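Local coordinates for uncharacterized protein C4B3.07 (Schizosaccharomyces pombe, PDB 3QTM) that is required for correct translation termination, directly inhibits Ofd1 and, probably through this, stabilises the hypoxic transcription factor fragment Sre1N, at residues A[21-26]-A[69-74]; A[65-70]-A[112-117]; A[76-81]-A[102-107]. All coordinates share one frame; numbering follows the deposited sequence.

Contact 1: A[21-26]-A[69-74]; sequences QLWGLY and FHAAYS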
ATOM      1  N   GLN A  21      15.983 -20.387   4.355  1.00 23.00           N
ATOM      2  CA  GLN A  21      16.998 -19.528   4.962  1.00 26.13           C
ATOM      3  C   GLN A  21      17.162 -18.242   4.144  1.00 26.79           C
ATOM      4  O   GLN A  21      17.424 -17.166   4.684  1.00 27.04           O
ATOM      5  CB  GLN A  21      18.330 -20.268   5.120  1.00 29.59           C
ATOM      6  CG  GLN A  21      18.293 -21.395   6.169  1.00 26.79           C
ATOM      7  CD  GLN A  21      17.671 -20.955   7.505  1.00 38.06           C
ATOM      8  OE1 GLN A  21      17.974 -19.879   8.033  1.00 36.60           O
ATOM      9  NE2 GLN A  21      16.794 -21.794   8.051  1.00 39.94           N
ATOM     10  N   LEU A  22      16.962 -18.360   2.836  1.00 21.42           N
ATOM     11  CA  LEU A  22      17.026 -17.211   1.953  1.00 24.51           C
ATOM     12  C   LEU A  22      15.970 -16.179   2.353  1.00 25.50           C
ATOM     13  O   LEU A  22      16.271 -14.980   2.489  1.00 25.27           O
ATOM     14  CB  LEU A  22      16.858 -17.667   0.500  1.00 25.29           C
ATOM     15  CG  LEU A  22      17.137 -16.692  -0.635  1.00 25.37           C
ATOM     16  CD1 LEU A  22      18.617 -16.288  -0.646  1.00 20.43           C
ATOM     17  CD2 LEU A  22      16.709 -17.337  -1.962  1.00 18.21           C
ATOM     18  N   TRP A  23      14.744 -16.646   2.578  1.00 25.20           N
ATOM     19  CA  TRP A  23      13.672 -15.773   3.044  1.00 23.16           C
ATOM     20  C   TRP A  23      13.995 -15.166   4.400  1.00 24.53           C
ATOM     21  O   TRP A  23      13.653 -14.011   4.671  1.00 23.71           O
ATOM     22  CB  TRP A  23      12.330 -16.516   3.094  1.00 23.76           C
ATOM     23  CG  TRP A  23      11.596 -16.418   1.799  1.00 27.29           C
ATOM     24  CD1 TRP A  23      11.527 -17.365   0.819  1.00 24.35           C
ATOM     25  CD2 TRP A  23      10.872 -15.274   1.308  1.00 26.35           C
ATOM     26  NE1 TRP A  23      10.786 -16.891  -0.244  1.00 25.84           N
ATOM     27  CE2 TRP A  23      10.371 -15.613   0.033  1.00 26.38           C
ATOM     28  CE3 TRP A  23      10.585 -14.006   1.834  1.00 25.57           C
ATOM     29  CZ2 TRP A  23       9.601 -14.732  -0.727  1.00 24.23           C
ATOM     30  CZ3 TRP A  23       9.817 -13.130   1.078  1.00 29.38           C
ATOM     31  CH2 TRP A  23       9.336 -13.499  -0.193  1.00 24.21           C
ATOM     32  N   GLY A  24      14.656 -15.951   5.247  1.00 24.60           N
ATOM     33  CA  GLY A  24      15.020 -15.510   6.579  1.00 25.79           C
ATOM     34  C   GLY A  24      15.932 -14.290   6.554  1.00 23.30           C
ATOM     35  O   GLY A  24      15.738 -13.359   7.324  1.00 24.20           O
ATOM     36  N   LEU A  25      16.919 -14.309   5.662  1.00 21.59           N
ATOM     37  CA  LEU A  25      17.821 -13.175   5.452  1.00 23.50           C
ATOM     38  C   LEU A  25      17.066 -11.931   5.004  1.00 26.26           C
ATOM     39  O   LEU A  25      17.298 -10.832   5.530  1.00 23.91           O
ATOM     40  CB  LEU A  25      18.887 -13.518   4.415  1.00 20.19           C
ATOM     41  CG  LEU A  25      19.967 -14.508   4.867  1.00 26.16           C
ATOM     42  CD1 LEU A  25      20.848 -14.935   3.690  1.00 21.37           C
ATOM     43  CD2 LEU A  25      20.819 -13.903   6.010  1.00 24.96           C
ATOM     44  N   TYR A  26      16.168 -12.102   4.034  1.00 24.09           N
ATOM     45  CA  TYR A  26      15.351 -10.991   3.564  1.00 22.12           C
ATOM     46  C   TYR A  26      14.488 -10.422   4.697  1.00 23.30           C
ATOM     47  O   TYR A  26      14.383  -9.209   4.852  1.00 23.68           O
ATOM     48  CB  TYR A  26      14.457 -11.397   2.384  1.00 18.76           C
ATOM     49  CG  TYR A  26      13.572 -10.247   1.945  1.00 23.14           C
ATOM     50  CD1 TYR A  26      14.092  -9.172   1.231  1.00 20.17           C
ATOM     51  CD2 TYR A  26      12.237 -10.209   2.295  1.00 19.42           C
ATOM     52  CE1 TYR A  26      13.284  -8.098   0.850  1.00 20.76           C
ATOM     53  CE2 TYR A  26      11.433  -9.155   1.931  1.00 20.71           C
ATOM     54  CZ  TYR A  26      11.953  -8.104   1.202  1.00 23.35           C
ATOM     55  OH  TYR A  26      11.121  -7.059   0.844  1.00 23.53           O
ATOM     56  N   PHE A  69      11.641 -19.261  -4.457  1.00 20.13           N
ATOM     57  CA  PHE A  69      13.032 -18.855  -4.637  1.00 19.98           C
ATOM     58  C   PHE A  69      13.119 -17.549  -5.436  1.00 19.91           C
ATOM     59  O   PHE A  69      13.795 -16.599  -5.025  1.00 17.44           O
ATOM     60  CB  PHE A  69      13.868 -19.942  -5.321  1.00 17.98           C
ATOM     61  CG  PHE A  69      15.206 -19.428  -5.846  1.00 20.34           C
ATOM     62  CD1 PHE A  69      16.303 -19.330  -5.013  1.00 18.56           C
ATOM     63  CD2 PHE A  69      15.346 -19.028  -7.161  1.00 18.47           C
ATOM     64  CE1 PHE A  69      17.516 -18.842  -5.479  1.00 18.37           C
ATOM     65  CE2 PHE A  69      16.564 -18.540  -7.642  1.00 20.72           C
ATOM     66  CZ  PHE A  69      17.644 -18.440  -6.798  1.00 19.82           C
ATOM     67  N   HIS A  70      12.438 -17.493  -6.575  1.00 17.35           N
ATOM     68  CA  HIS A  70      12.526 -16.292  -7.414  1.00 20.14           C
ATOM     69  C   HIS A  70      11.852 -15.094  -6.734  1.00 18.63           C
ATOM     70  O   HIS A  70      12.264 -13.952  -6.942  1.00 18.74           O
ATOM     71  CB  HIS A  70      11.915 -16.529  -8.798  1.00 18.22           C
ATOM     72  CG  HIS A  70      12.506 -17.693  -9.524  1.00 22.28           C
ATOM     73  ND1 HIS A  70      13.683 -17.605 -10.236  1.00 22.79           N
ATOM     74  CD2 HIS A  70      12.085 -18.976  -9.645  1.00 20.57           C
ATOM     75  CE1 HIS A  70      13.968 -18.786 -10.754  1.00 22.55           C
ATOM     76  NE2 HIS A  70      13.010 -19.631 -10.419  1.00 23.73           N
ATOM     77  N   ALA A  71      10.822 -15.364  -5.924  1.00 14.16           N
ATOM     78  CA  ALA A  71      10.143 -14.320  -5.166  1.00 16.30           C
ATOM     79  C   ALA A  71      11.086 -13.666  -4.162  1.00 19.83           C
ATOM     80  O   ALA A  71      11.097 -12.450  -4.042  1.00 19.43           O
ATOM     81  CB  ALA A  71       8.917 -14.878  -4.461  1.00 17.30           C
ATOM     82  N   ALA A  72      11.864 -14.472  -3.430  1.00 18.64           N
ATOM     83  CA  ALA A  72      12.796 -13.925  -2.446  1.00 16.03           C
ATOM     84  C   ALA A  72      13.901 -13.131  -3.134  1.00 18.39           C
ATOM     85  O   ALA A  72      14.307 -12.074  -2.668  1.00 17.20           O
ATOM     86  CB  ALA A  72      13.405 -15.030  -1.605  1.00 16.40           C
ATOM     87  N   TYR A  73      14.408 -13.674  -4.234  1.00 15.59           N
ATOM     88  CA  TYR A  73      15.477 -13.041  -4.974  1.00 14.17           C
ATOM     89  C   TYR A  73      14.967 -11.699  -5.557  1.00 19.96           C
ATOM     90  O   TYR A  73      15.633 -10.664  -5.468  1.00 17.86           O
ATOM     91  CB  TYR A  73      15.921 -13.994  -6.080  1.00 15.22           C
ATOM     92  CG  TYR A  73      17.240 -13.680  -6.718  1.00 19.04           C
ATOM     93  CD1 TYR A  73      17.878 -14.620  -7.516  1.00 16.82           C
ATOM     94  CD2 TYR A  73      17.866 -12.447  -6.514  1.00 18.90           C
ATOM     95  CE1 TYR A  73      19.097 -14.336  -8.121  1.00 21.81           C
ATOM     96  CE2 TYR A  73      19.091 -12.151  -7.112  1.00 18.00           C
ATOM     97  CZ  TYR A  73      19.699 -13.105  -7.924  1.00 22.79           C
ATOM     98  OH  TYR A  73      20.912 -12.835  -8.532  1.00 22.65           O
ATOM     99  N   SER A  74      13.774 -11.720  -6.142  1.00 14.09           N
ATOM    100  CA  SER A  74      13.165 -10.500  -6.662  1.00 17.74           C
ATOM    101  C   SER A  74      13.004  -9.460  -5.557  1.00 19.04           C
ATOM    102  O   SER A  74      13.308  -8.298  -5.766  1.00 15.41           O
ATOM    103  CB  SER A  74      11.803 -10.799  -7.281  1.00 15.47           C
ATOM    104  OG  SER A  74      11.169  -9.603  -7.680  1.00 17.44           O
TER
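Trp23 lays one face of its indole over the methyl of Ala72, and this CH-pi contact is the heart of the joint between segments 21-26 and 69-74. Ala72 CB stands 3.6 Å from the centroid of the five-membered ring of Trp23, only 17° off the ring normal. Alanine suits this place because its CB lies directly under the ring face, where a longer side chain would run into the indole. The ring also lies near the helix backbone, with Trp23 CZ2 3.5 Å from Ala72 N. Ala71 CB meets Trp23 CZ2 at 3.8 Å, so that one alanine meets the ring's face and its neighbour the ring's edge.

Segments 21-26 and 69-74, on helices 15-34 and 67-82, run 23° from parallel, their axes 9.6 Å apart. Helix 38-58 connects the two helices in sequence and touches both Leu22 and Phe69, consistent with the all-helical, TPR-like fold of this protein.

The second set of contacts is purely aliphatic and aromatic. With its chi1 at -169°, Leu22 swings its branch away from its own N and across the gap, where CD2 reaches the CD1/CE1 side of the Phe69 ring obliquely, 3.7 Å from Phe69 CD1. The same Leu22 CD2 lies 4.0 Å from Ala72 CB.

Polar chemistry enters through the indole nitrogen: Trp23 NE1 donates to the carbonyl of Asp68, one turn before Ala72, while Arg120 makes a cation-pi contact with the ring. A leucine in place of Trp23 would probably leave the Asp68 carbonyl without this donor and the Ala72 methyl without its aromatic face.

Contact 2: A[65-70]-A[112-117]; sequences LPKDFH and LDAPGN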
ATOM      1  N   LEU A  65      13.820 -25.036  -9.159  1.00 23.71           N
ATOM      2  CA  LEU A  65      13.709 -24.071  -8.074  1.00 22.75           C
ATOM      3  C   LEU A  65      12.275 -23.548  -8.054  1.00 20.95           C
ATOM      4  O   LEU A  65      11.699 -23.276  -9.095  1.00 23.50           O
ATOM      5  CB  LEU A  65      14.720 -22.935  -8.232  1.00 22.55           C
ATOM      6  CG  LEU A  65      16.184 -23.324  -8.000  1.00 25.86           C
ATOM      7  CD1 LEU A  65      17.133 -22.217  -8.480  1.00 27.46           C
ATOM      8  CD2 LEU A  65      16.442 -23.689  -6.527  1.00 25.41           C
ATOM      9  N   PRO A  66      11.681 -23.434  -6.864  1.00 20.36           N
ATOM     10  CA  PRO A  66      10.285 -23.016  -6.785  1.00 21.26           C
ATOM     11  C   PRO A  66      10.104 -21.529  -7.003  1.00 20.95           C
ATOM     12  O   PRO A  66      11.043 -20.719  -6.895  1.00 17.96           O
ATOM     13  CB  PRO A  66       9.885 -23.334  -5.340  1.00 21.06           C
ATOM     14  CG  PRO A  66      11.128 -23.552  -4.601  1.00 23.30           C
ATOM     15  CD  PRO A  66      12.300 -23.570  -5.541  1.00 24.47           C
ATOM     16  N   LYS A  67       8.858 -21.176  -7.264  1.00 19.68           N
ATOM     17  CA  LYS A  67       8.469 -19.783  -7.366  1.00 19.38           C
ATOM     18  C   LYS A  67       8.949 -18.970  -6.153  1.00 19.07           C
ATOM     19  O   LYS A  67       9.331 -17.812  -6.308  1.00 16.85           O
ATOM     20  CB  LYS A  67       6.958 -19.668  -7.505  1.00 19.77           C
ATOM     21  CG  LYS A  67       6.389 -20.272  -8.798  1.00 22.37           C
ATOM     22  CD  LYS A  67       4.955 -19.790  -9.019  1.00 20.55           C
ATOM     23  CE  LYS A  67       4.360 -20.347 -10.307  1.00 26.73           C
ATOM     24  NZ  LYS A  67       4.208 -21.817 -10.217  1.00 30.37           N
ATOM     25  N   ASP A  68       8.915 -19.573  -4.962  1.00 16.67           N
ATOM     26  CA  ASP A  68       9.343 -18.891  -3.735  1.00 20.58           C
ATOM     27  C   ASP A  68      10.810 -18.492  -3.761  1.00 18.78           C
ATOM     28  O   ASP A  68      11.191 -17.513  -3.138  1.00 23.06           O
ATOM     29  CB  ASP A  68       9.091 -19.760  -2.495  1.00 23.57           C
ATOM     30  CG  ASP A  68       7.630 -19.786  -2.085  1.00 26.31           C
ATOM     31  OD1 ASP A  68       6.834 -19.007  -2.663  1.00 24.51           O
ATOM     32  OD2 ASP A  68       7.284 -20.580  -1.178  1.00 29.27           O
ATOM     33  N   PHE A  69      11.641 -19.261  -4.457  1.00 20.13           N
ATOM     34  CA  PHE A  69      13.032 -18.855  -4.637  1.00 19.98           C
ATOM     35  C   PHE A  69      13.119 -17.549  -5.436  1.00 19.91           C
ATOM     36  O   PHE A  69      13.795 -16.599  -5.025  1.00 17.44           O
ATOM     37  CB  PHE A  69      13.868 -19.942  -5.321  1.00 17.98           C
ATOM     38  CG  PHE A  69      15.206 -19.428  -5.846  1.00 20.34           C
ATOM     39  CD1 PHE A  69      16.303 -19.330  -5.013  1.00 18.56           C
ATOM     40  CD2 PHE A  69      15.346 -19.028  -7.161  1.00 18.47           C
ATOM     41  CE1 PHE A  69      17.516 -18.842  -5.479  1.00 18.37           C
ATOM     42  CE2 PHE A  69      16.564 -18.540  -7.642  1.00 20.72           C
ATOM     43  CZ  PHE A  69      17.644 -18.440  -6.798  1.00 19.82           C
ATOM     44  N   HIS A  70      12.438 -17.493  -6.575  1.00 17.35           N
ATOM     45  CA  HIS A  70      12.526 -16.292  -7.414  1.00 20.14           C
ATOM     46  C   HIS A  70      11.852 -15.094  -6.734  1.00 18.63           C
ATOM     47  O   HIS A  70      12.264 -13.952  -6.942  1.00 18.74           O
ATOM     48  CB  HIS A  70      11.915 -16.529  -8.798  1.00 18.22           C
ATOM     49  CG  HIS A  70      12.506 -17.693  -9.524  1.00 22.28           C
ATOM     50  ND1 HIS A  70      13.683 -17.605 -10.236  1.00 22.79           N
ATOM     51  CD2 HIS A  70      12.085 -18.976  -9.645  1.00 20.57           C
ATOM     52  CE1 HIS A  70      13.968 -18.786 -10.754  1.00 22.55           C
ATOM     53  NE2 HIS A  70      13.010 -19.631 -10.419  1.00 23.73           N
ATOM     54  N   LEU A 112       7.671 -17.358 -13.060  1.00 24.90           N
ATOM     55  CA  LEU A 112       6.316 -17.689 -13.513  1.00 28.39           C
ATOM     56  C   LEU A 112       6.200 -19.117 -14.044  1.00 31.59           C
ATOM     57  O   LEU A 112       5.135 -19.715 -13.975  1.00 31.25           O
ATOM     58  CB  LEU A 112       5.830 -16.701 -14.579  1.00 26.09           C
ATOM     59  CG  LEU A 112       5.450 -15.305 -14.078  1.00 27.65           C
ATOM     60  CD1 LEU A 112       5.307 -14.340 -15.246  1.00 24.14           C
ATOM     61  CD2 LEU A 112       4.177 -15.335 -13.229  1.00 25.25           C
ATOM     62  N   ASP A 113       7.300 -19.647 -14.571  1.00 30.80           N
ATOM     63  CA  ASP A 113       7.348 -21.024 -15.068  1.00 38.64           C
ATOM     64  C   ASP A 113       7.827 -22.033 -14.025  1.00 36.97           C
ATOM     65  O   ASP A 113       7.765 -23.237 -14.253  1.00 36.08           O
ATOM     66  CB  ASP A 113       8.258 -21.117 -16.293  1.00 44.11           C
ATOM     67  CG  ASP A 113       7.695 -20.379 -17.500  1.00 52.98           C
ATOM     68  OD1 ASP A 113       8.482 -19.714 -18.213  1.00 60.93           O
ATOM     69  OD2 ASP A 113       6.468 -20.465 -17.730  1.00 54.86           O
ATOM     70  N   ALA A 114       8.314 -21.544 -12.888  1.00 30.97           N
ATOM     71  CA  ALA A 114       8.837 -22.432 -11.856  1.00 24.44           C
ATOM     72  C   ALA A 114       7.689 -23.161 -11.165  1.00 26.67           C
ATOM     73  O   ALA A 114       6.549 -22.672 -11.176  1.00 27.30           O
ATOM     74  CB  ALA A 114       9.642 -21.637 -10.854  1.00 21.89           C
ATOM     75  N   PRO A 115       7.980 -24.323 -10.540  1.00 25.92           N
ATOM     76  CA  PRO A 115       6.957 -25.056  -9.778  1.00 26.67           C
ATOM     77  C   PRO A 115       6.649 -24.363  -8.451  1.00 27.73           C
ATOM     78  O   PRO A 115       7.493 -23.597  -7.978  1.00 24.10           O
ATOM     79  CB  PRO A 115       7.631 -26.409  -9.463  1.00 28.48           C
ATOM     80  CG  PRO A 115       9.067 -26.298  -9.943  1.00 28.98           C
ATOM     81  CD  PRO A 115       9.334 -24.879 -10.340  1.00 27.57           C
ATOM     82  N   GLY A 116       5.480 -24.643  -7.870  1.00 26.91           N
ATOM     83  CA  GLY A 116       5.172 -24.308  -6.488  1.00 27.71           C
ATOM     84  C   GLY A 116       4.127 -23.233  -6.251  1.00 26.32           C
ATOM     85  O   GLY A 116       3.634 -22.617  -7.188  1.00 29.40           O
ATOM     86  N   ASN A 117       3.795 -23.007  -4.982  1.00 25.51           N
ATOM     87  CA  ASN A 117       2.857 -21.958  -4.596  1.00 28.97           C
ATOM     88  C   ASN A 117       3.281 -20.571  -5.112  1.00 26.14           C
ATOM     89  O   ASN A 117       4.462 -20.203  -5.032  1.00 23.54           O
ATOM     90  CB  ASN A 117       2.686 -21.930  -3.069  1.00 27.08           C
ATOM     91  CG  ASN A 117       1.598 -20.971  -2.622  1.00 29.23           C
ATOM     92  OD1 ASN A 117       1.800 -19.758  -2.540  1.00 30.01           O
ATOM     93  ND2 ASN A 117       0.430 -21.514  -2.340  1.00 32.21           N
TER
HETATM   94  O   HOH W   1       5.714 -17.944  -4.733  1.00 18.47           O
HETATM   95  O   HOH W   2       4.146 -18.371  -1.760  1.00 22.37           O
HETATM   96  O   HOH W   3       6.772 -21.652  -4.486  1.00 24.05           O
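Lys67 reaches along the loop 112-117 and ties it to the start of helix 67-82, beginning with its own backbone. Lys67 N donates a hydrogen bond to Pro115 O (2.9 Å), a carbonyl that also receives a CA-H...O contact from Pro66. The side chain then runs past one loop carbonyl after another. CB lies beside Asn117 O. The next atom, turned anti to the carbonyl carbon (chi1 -65°), brings Lys67 CG to 3.4 Å from Ala114 O. CD passes Gly116 O, and CE is again close to Ala114 O. The chain is extended until a bend at chi4 turns its tip into two hydrogen bonds. The shorter joins Lys67 NZ to Ala114 O (2.7 Å), with the donor tilted 17° from the carbonyl plane. The longer, Lys67 NZ to Gly116 O (3.2 Å), uses a lone pair in that carbonyl's plane. A lysine suits this place, its long aliphatic chain lying along the loop and its ammonium answering two carbonyls.

Beside the backbone bond, Ala114 points its methyl into the helix start: it touches Leu65 O, and Ala114 CB lies 3.8 Å from His70 CD2. Gly116 holds backbone angles that only glycine takes comfortably, and its bare CA also faces Pro66 CB closely. Toward Asn117, water carries the polar link. One molecule accepts from Asp68 N and donates to Asn117 O; a second bridges Asp68 OD1 and Asn117 O, and a third links Asp68 OD1 with Asn117 OD1, which also caps Ser119 N. Pro66 occupies the N-cap position of helix 67-82, and Asn117 precedes the turn into helix 119-142; this is a loop between helices, held by its carbonyls against the N-terminal end of a neighbouring helix in a TPR-like helical fold.

Contact 3: A[76-81]-A[102-107]; sequences ALLAVS and DAAIER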
ATOM      1  N   ALA A  76      14.735  -9.079  -2.769  1.00 17.61           N
ATOM      2  CA  ALA A  76      16.022  -8.511  -2.399  1.00 20.15           C
ATOM      3  C   ALA A  76      16.442  -7.435  -3.411  1.00 18.44           C
ATOM      4  O   ALA A  76      16.882  -6.352  -3.029  1.00 16.71           O
ATOM      5  CB  ALA A  76      17.081  -9.608  -2.290  1.00 18.00           C
ATOM      6  N   LEU A  77      16.299  -7.737  -4.700  1.00 16.94           N
ATOM      7  CA  LEU A  77      16.603  -6.767  -5.752  1.00 19.34           C
ATOM      8  C   LEU A  77      15.784  -5.478  -5.585  1.00 18.44           C
ATOM      9  O   LEU A  77      16.306  -4.365  -5.709  1.00 17.23           O
ATOM     10  CB  LEU A  77      16.402  -7.384  -7.153  1.00 16.77           C
ATOM     11  CG  LEU A  77      17.406  -8.486  -7.526  1.00 17.71           C
ATOM     12  CD1 LEU A  77      16.900  -9.357  -8.680  1.00 18.74           C
ATOM     13  CD2 LEU A  77      18.791  -7.895  -7.867  1.00 14.49           C
ATOM     14  N   LEU A  78      14.505  -5.627  -5.277  1.00 16.68           N
ATOM     15  CA  LEU A  78      13.657  -4.462  -5.139  1.00 17.19           C
ATOM     16  C   LEU A  78      14.131  -3.629  -3.963  1.00 19.90           C
ATOM     17  O   LEU A  78      14.059  -2.395  -3.987  1.00 16.93           O
ATOM     18  CB  LEU A  78      12.199  -4.874  -4.918  1.00 17.37           C
ATOM     19  CG  LEU A  78      11.195  -3.733  -5.114  1.00 20.57           C
ATOM     20  CD1 LEU A  78      11.412  -3.131  -6.489  1.00 17.82           C
ATOM     21  CD2 LEU A  78       9.741  -4.213  -4.925  1.00 15.09           C
ATOM     22  N   ALA A  79      14.615  -4.311  -2.929  1.00 18.02           N
ATOM     23  CA  ALA A  79      14.968  -3.644  -1.694  1.00 17.86           C
ATOM     24  C   ALA A  79      16.221  -2.816  -1.922  1.00 20.18           C
ATOM     25  O   ALA A  79      16.402  -1.778  -1.284  1.00 19.80           O
ATOM     26  CB  ALA A  79      15.170  -4.654  -0.547  1.00 19.76           C
ATOM     27  N   VAL A  80      17.076  -3.272  -2.835  1.00 20.10           N
ATOM     28  CA  VAL A  80      18.279  -2.518  -3.175  1.00 19.38           C
ATOM     29  C   VAL A  80      17.822  -1.199  -3.781  1.00 25.22           C
ATOM     30  O   VAL A  80      18.351  -0.141  -3.437  1.00 19.69           O
ATOM     31  CB  VAL A  80      19.216  -3.272  -4.158  1.00 21.36           C
ATOM     32  CG1 VAL A  80      20.345  -2.349  -4.664  1.00 21.03           C
ATOM     33  CG2 VAL A  80      19.809  -4.510  -3.490  1.00 19.39           C
ATOM     34  N   SER A  81      16.805  -1.263  -4.646  1.00 19.40           N
ATOM     35  CA  SER A  81      16.246  -0.045  -5.228  1.00 22.35           C
ATOM     36  C   SER A  81      15.652   0.882  -4.159  1.00 20.91           C
ATOM     37  O   SER A  81      15.842   2.081  -4.220  1.00 24.88           O
ATOM     38  CB  SER A  81      15.220  -0.349  -6.339  1.00 22.01           C
ATOM     39  OG  SER A  81      13.992  -0.835  -5.819  1.00 19.98           O
ATOM     40  N   ASP A 102      13.960  -2.935 -12.477  1.00 15.69           N
ATOM     41  CA  ASP A 102      13.905  -3.785 -13.675  1.00 20.45           C
ATOM     42  C   ASP A 102      14.359  -5.217 -13.382  1.00 20.85           C
ATOM     43  O   ASP A 102      13.735  -6.185 -13.828  1.00 18.46           O
ATOM     44  CB  ASP A 102      14.774  -3.229 -14.803  1.00 19.89           C
ATOM     45  CG  ASP A 102      14.289  -1.871 -15.317  1.00 27.69           C
ATOM     46  OD1 ASP A 102      13.107  -1.523 -15.093  1.00 27.33           O
ATOM     47  OD2 ASP A 102      15.098  -1.158 -15.963  1.00 27.96           O
ATOM     48  N   ALA A 103      15.472  -5.351 -12.664  1.00 18.38           N
ATOM     49  CA  ALA A 103      15.972  -6.685 -12.310  1.00 20.31           C
ATOM     50  C   ALA A 103      14.973  -7.444 -11.426  1.00 18.88           C
ATOM     51  O   ALA A 103      14.719  -8.628 -11.648  1.00 19.04           O
ATOM     52  CB  ALA A 103      17.326  -6.589 -11.641  1.00 19.54           C
ATOM     53  N   ALA A 104      14.395  -6.754 -10.441  1.00 15.80           N
ATOM     54  CA  ALA A 104      13.363  -7.350  -9.586  1.00 16.66           C
ATOM     55  C   ALA A 104      12.205  -7.912 -10.409  1.00 19.82           C
ATOM     56  O   ALA A 104      11.712  -9.015 -10.133  1.00 17.09           O
ATOM     57  CB  ALA A 104      12.833  -6.324  -8.575  1.00 13.59           C
ATOM     58  N   ILE A 105      11.751  -7.126 -11.390  1.00 17.14           N
ATOM     59  CA  ILE A 105      10.715  -7.553 -12.323  1.00 19.53           C
ATOM     60  C   ILE A 105      11.149  -8.786 -13.127  1.00 18.35           C
ATOM     61  O   ILE A 105      10.433  -9.774 -13.200  1.00 21.14           O
ATOM     62  CB  ILE A 105      10.353  -6.414 -13.326  1.00 20.44           C
ATOM     63  CG1 ILE A 105       9.650  -5.249 -12.600  1.00 16.50           C
ATOM     64  CG2 ILE A 105       9.524  -6.981 -14.496  1.00 18.19           C
ATOM     65  CD1 ILE A 105       9.369  -4.009 -13.486  1.00 18.41           C
ATOM     66  N   GLU A 106      12.319  -8.720 -13.748  1.00 19.20           N
ATOM     67  CA  GLU A 106      12.775  -9.823 -14.590  1.00 21.53           C
ATOM     68  C   GLU A 106      12.993 -11.105 -13.766  1.00 22.13           C
ATOM     69  O   GLU A 106      12.615 -12.214 -14.194  1.00 19.97           O
ATOM     70  CB  GLU A 106      14.057  -9.438 -15.320  1.00 22.56           C
ATOM     71  CG  GLU A 106      13.932  -8.194 -16.187  1.00 26.81           C
ATOM     72  CD  GLU A 106      13.309  -8.498 -17.537  1.00 28.70           C
ATOM     73  OE1 GLU A 106      13.170  -9.692 -17.871  1.00 29.25           O
ATOM     74  OE2 GLU A 106      12.951  -7.548 -18.258  1.00 32.69           O
ATOM     75  N   ARG A 107      13.590 -10.947 -12.583  1.00 16.91           N
ATOM     76  CA  ARG A 107      13.815 -12.088 -11.691  1.00 18.04           C
ATOM     77  C   ARG A 107      12.483 -12.740 -11.323  1.00 18.86           C
ATOM     78  O   ARG A 107      12.345 -13.953 -11.364  1.00 21.26           O
ATOM     79  CB  ARG A 107      14.578 -11.664 -10.435  1.00 14.00           C
ATOM     80  CG  ARG A 107      14.645 -12.743  -9.334  1.00 17.75           C
ATOM     81  CD  ARG A 107      15.027 -14.123  -9.873  1.00 16.63           C
ATOM     82  NE  ARG A 107      16.297 -14.093 -10.593  1.00 14.07           N
ATOM     83  CZ  ARG A 107      16.849 -15.137 -11.211  1.00 20.21           C
ATOM     84  NH1 ARG A 107      16.265 -16.327 -11.188  1.00 18.54           N
ATOM     85  NH2 ARG A 107      18.001 -14.993 -11.840  1.00 21.88           N
TER
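Leu77 is the main bump of this interface, pushing out from segment 76-81 toward Ala103, Ala104 and Arg107 of segment 102-107. The two segments belong to helices 67-82 and 97-110 and form an antiparallel pair (169° between the segments), the packing usual in TPR-like helical folds. Small residues let them come close: the segment axes are 8.0 Å apart, and Leu77 CA approaches Ala104 CA to 5.1 Å.

The hollow on the second helix has Ala104 as its floor. Leu77 CB rests on this floor, 3.9 Å from Ala104 CA, and the rest of the side chain leans over toward the next turn. Because CG stands anti to the carbonyl carbon (chi1 -68°), Leu77 CD1 is carried between the base of Arg107 and Ala103 CB, 4.1 Å from the latter. Leucine suits the place, since a single methyl, CD1, fits between Ala103 and the root of Arg107 while CB sits on Ala104.

A smaller bump projects the other way. Ala104 CB fits against the backbone of the first helix, 3.8 Å from Leu78 N, and touches Leu78 CB at 4.0 Å. Alanine is thus both floor for Leu77 and a shallow peg beside Leu78.

Arg107 contributes only its aliphatic root here; its chain bends at chi2 and chi3, and its guanidinium NH1 is hydrogen-bonded to His70 ND1 farther back on helix 67-82. At the root, Arg107 CB lies 3.7 Å from Leu77 CD1.

Overall arrangement
All three contacts use helix 67-82: contacts 1 and 2 overlap at Phe69 and His70, while contact 3 lies farther along. Contacts 1 and 3 are buried and almost wholly apolar, but contact 1 joins near-parallel segments through an aromatic ring, whereas contact 3 brings an antiparallel pair closer through alanines and a leucine. Contact 2, partly buried at the helix's N-terminal end, relies instead on backbone carbonyls, an ammonium group and water. Contact 3 is nested within the chain loop that contact 2 closes. A polar bond also ties the two buried contacts together, Ser74 OG of contact 1 pairing with Ala104 O of contact 3.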